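Protein TASOR (Homo sapiens, PDB 6TL1) is a component of the HUSH complex, which maintains epigenetic silencing at H3K9me3-rich loci by promoting recruitment of SETDB1 and MORC2. Local coordinates at residues A[52-55]-A[56-60]. Residues are numbered along the deposited sequence; the frame is centred on the assembly and turned at random.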
ATOM      1  N   THR A  52       0.446  -9.930  13.038  1.00 41.46           N
ATOM      2  CA  THR A  52       1.423 -10.780  13.708  1.00 43.61           C
ATOM      3  C   THR A  52       1.046 -12.250  13.590  1.00 44.60           C
ATOM      4  O   THR A  52       1.906 -13.100  13.330  1.00 45.31           O
ATOM      5  CB  THR A  52       1.524 -10.390  15.180  1.00 47.50           C
ATOM      6  OG1 THR A  52       2.213  -9.140  15.309  1.00 50.51           O
ATOM      7  CG2 THR A  52       2.238 -11.474  15.980  1.00 48.96           C
ATOM      8  N   GLU A  53      -0.240 -12.566  13.760  1.00 44.63           N
ATOM      9  CA  GLU A  53      -0.692 -13.943  13.591  1.00 49.11           C
ATOM     10  C   GLU A  53      -0.420 -14.436  12.172  1.00 47.23           C
ATOM     11  O   GLU A  53       0.087 -15.547  11.977  1.00 47.31           O
ATOM     12  CB  GLU A  53      -2.184 -14.026  13.920  1.00 51.10           C
ATOM     13  CG  GLU A  53      -2.850 -15.355  13.629  1.00 59.01           C
ATOM     14  CD  GLU A  53      -2.242 -16.513  14.393  1.00 67.41           C
ATOM     15  OE1 GLU A  53      -2.109 -17.605  13.800  1.00 73.59           O
ATOM     16  OE2 GLU A  53      -1.886 -16.332  15.578  1.00 73.38           O
ATOM     17  N   LYS A  54      -0.727 -13.610  11.171  1.00 44.65           N
ATOM     18  CA  LYS A  54      -0.507 -14.007   9.782  1.00 42.59           C
ATOM     19  C   LYS A  54       0.966 -14.254   9.511  1.00 38.61           C
ATOM     20  O   LYS A  54       1.328 -15.230   8.848  1.00 40.40           O
ATOM     21  CB  LYS A  54      -1.037 -12.927   8.834  1.00 39.47           C
ATOM     22  CG  LYS A  54      -0.702 -13.156   7.358  1.00 35.04           C
ATOM     23  CD  LYS A  54      -1.473 -14.360   6.820  1.00 36.67           C
ATOM     24  CE  LYS A  54      -1.219 -14.539   5.317  1.00 39.47           C
ATOM     25  NZ  LYS A  54      -1.944 -15.715   4.740  1.00 36.37           N
ATOM     26  N   ARG A  55       1.839 -13.409  10.059  1.00 37.01           N
ATOM     27  CA  ARG A  55       3.265 -13.624   9.855  1.00 40.37           C
ATOM     28  C   ARG A  55       3.722 -14.959  10.415  1.00 36.81           C
ATOM     29  O   ARG A  55       4.567 -15.627   9.813  1.00 40.18           O
ATOM     30  CB  ARG A  55       4.098 -12.500  10.472  1.00 39.47           C
ATOM     31  CG  ARG A  55       5.541 -12.657  10.042  1.00 46.07           C
ATOM     32  CD  ARG A  55       6.523 -12.138  11.031  1.00 59.46           C
ATOM     33  NE  ARG A  55       6.491 -10.687  11.098  1.00 64.93           N
ATOM     34  CZ  ARG A  55       6.126  -9.999  12.174  1.00 74.07           C
ATOM     35  NH1 ARG A  55       5.765 -10.632  13.285  1.00 77.37           N
ATOM     36  NH2 ARG A  55       6.131  -8.672  12.143  1.00 74.91           N
ATOM     37  N   ARG A  56       3.207 -15.363  11.581  1.00 40.05           N
ATOM     38  CA  ARG A  56       3.650 -16.645  12.108  1.00 42.61           C
ATOM     39  C   ARG A  56       3.054 -17.806  11.319  1.00 41.00           C
ATOM     40  O   ARG A  56       3.669 -18.876  11.233  1.00 42.32           O
ATOM     41  CB  ARG A  56       3.311 -16.776  13.595  1.00 49.96           C
ATOM     42  CG  ARG A  56       4.043 -15.780  14.500  1.00 52.96           C
ATOM     43  CD  ARG A  56       3.757 -16.078  15.954  1.00 48.88           C
ATOM     44  NE  ARG A  56       4.644 -17.121  16.433  1.00 52.47           N
ATOM     45  CZ  ARG A  56       4.605 -17.621  17.657  1.00 49.79           C
ATOM     46  NH1 ARG A  56       5.461 -18.567  18.012  1.00 53.58           N
ATOM     47  NH2 ARG A  56       3.705 -17.174  18.525  1.00 51.13           N
ATOM     48  N   GLU A  57       1.863 -17.635  10.745  1.00 40.30           N
ATOM     49  CA  GLU A  57       1.338 -18.698   9.886  1.00 42.96           C
ATOM     50  C   GLU A  57       2.147 -18.808   8.602  1.00 42.79           C
ATOM     51  O   GLU A  57       2.361 -19.912   8.094  1.00 46.46           O
ATOM     52  CB  GLU A  57      -0.140 -18.480   9.555  1.00 44.96           C
ATOM     53  CG  GLU A  57      -1.017 -18.068  10.704  1.00 51.18           C
ATOM     54  CD  GLU A  57      -2.487 -18.045  10.328  1.00 53.46           C
ATOM     55  OE1 GLU A  57      -2.792 -18.059   9.114  1.00 56.83           O
ATOM     56  OE2 GLU A  57      -3.339 -18.013  11.245  1.00 52.55           O
ATOM     57  N   LEU A  58       2.613 -17.680   8.067  1.00 41.06           N
ATOM     58  CA  LEU A  58       3.431 -17.750   6.858  1.00 43.34           C
ATOM     59  C   LEU A  58       4.721 -18.507   7.131  1.00 47.08           C
ATOM     60  O   LEU A  58       5.136 -19.351   6.324  1.00 50.23           O
ATOM     61  CB  LEU A  58       3.720 -16.349   6.316  1.00 43.40           C
ATOM     62  CG  LEU A  58       2.549 -15.628   5.649  1.00 44.67           C
ATOM     63  CD1 LEU A  58       2.905 -14.183   5.327  1.00 45.97           C
ATOM     64  CD2 LEU A  58       2.097 -16.365   4.383  1.00 40.30           C
ATOM     65  N   LYS A  59       5.355 -18.245   8.279  1.00 44.92           N
ATOM     66  CA  LYS A  59       6.567 -18.979   8.633  1.00 47.90           C
ATOM     67  C   LYS A  59       6.273 -20.442   8.920  1.00 53.64           C
ATOM     68  O   LYS A  59       7.104 -21.310   8.626  1.00 56.27           O
ATOM     69  CB  LYS A  59       7.232 -18.336   9.854  1.00 48.44           C
ATOM     70  CG  LYS A  59       8.562 -18.977  10.245  1.00 56.01           C
ATOM     71  CD  LYS A  59       9.228 -18.217  11.384  1.00 62.39           C
ATOM     72  CE  LYS A  59      10.638 -18.722  11.631  1.00 70.83           C
ATOM     73  NZ  LYS A  59      11.230 -18.167  12.893  1.00 76.54           N
ATOM     74  N   PHE A  60       5.086 -20.740   9.447  1.00 55.91           N
ATOM     75  CA  PHE A  60       4.694 -22.132   9.618  1.00 59.46           C
ATOM     76  C   PHE A  60       4.535 -22.856   8.287  1.00 60.61           C
ATOM     77  O   PHE A  60       4.781 -24.063   8.215  1.00 66.70           O
ATOM     78  CB  PHE A  60       3.404 -22.229  10.428  1.00 57.90           C
ATOM     79  CG  PHE A  60       3.003 -23.637  10.729  1.00 64.65           C
ATOM     80  CD1 PHE A  60       3.529 -24.314  11.814  1.00 67.98           C
ATOM     81  CD2 PHE A  60       2.108 -24.295   9.899  1.00 64.53           C
ATOM     82  CE1 PHE A  60       3.158 -25.620  12.075  1.00 74.68           C
ATOM     83  CE2 PHE A  60       1.737 -25.604  10.151  1.00 67.44           C
ATOM     84  CZ  PHE A  60       2.259 -26.266  11.241  1.00 73.80           C
TER
HETATM   85  O   HOH W   1      -1.587 -17.916   6.294  1.00 54.05           O
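Lys54 and Leu58, one turn apart near the C-terminal end of helix 45-60, form the tightly packed part of this contact. Lys54 leaves with CG anti to the backbone N (chi1 173°) and bends at chi2, which lets it run slantwise over the Leu58 branch; its CE lies 3.9 Å from Leu58 CD2. Closer still, Leu58 CG sits 3.4 Å from Lys54 O. Leu58 is buried and also touches Glu158, a fitting place for a branched hydrocarbon, whereas lysine gives its CE methylene to the leucine and carries its ammonium beyond it. That NZ forms a salt bridge with Glu186 and donates to a water 2.7 Å away, which in turn donates to Glu57 OE1. Beneath the side chains runs the regular i to i+4 ladder; its shortest rung is Leu58 N to Lys54 O, 2.9 Å. The solvent side is looser: Thr52 and Arg56 have little of the two segments against their ends, and polar types suit this open face because they can stay hydrated, the long arginine carrying its guanidinium outward. Glu53 is the exception, its OE1 a close but unfavourable 2.9 Å from Glu57 OE2, with carboxylate planes 73° apart. Salt bridges from Arg55 to Glu70, just before strand 71-77, from Glu57 OE1 to Arg197, just before strand 199-209, and from Lys54 to Glu186, just after strand 181-184, link this pseudo-PARP helix to strand ends of both sheets. The carboxylate approach would disfavour two full charges: a proton may be shared, or one pKa raised, while Arg197 would probably ease the repulsion.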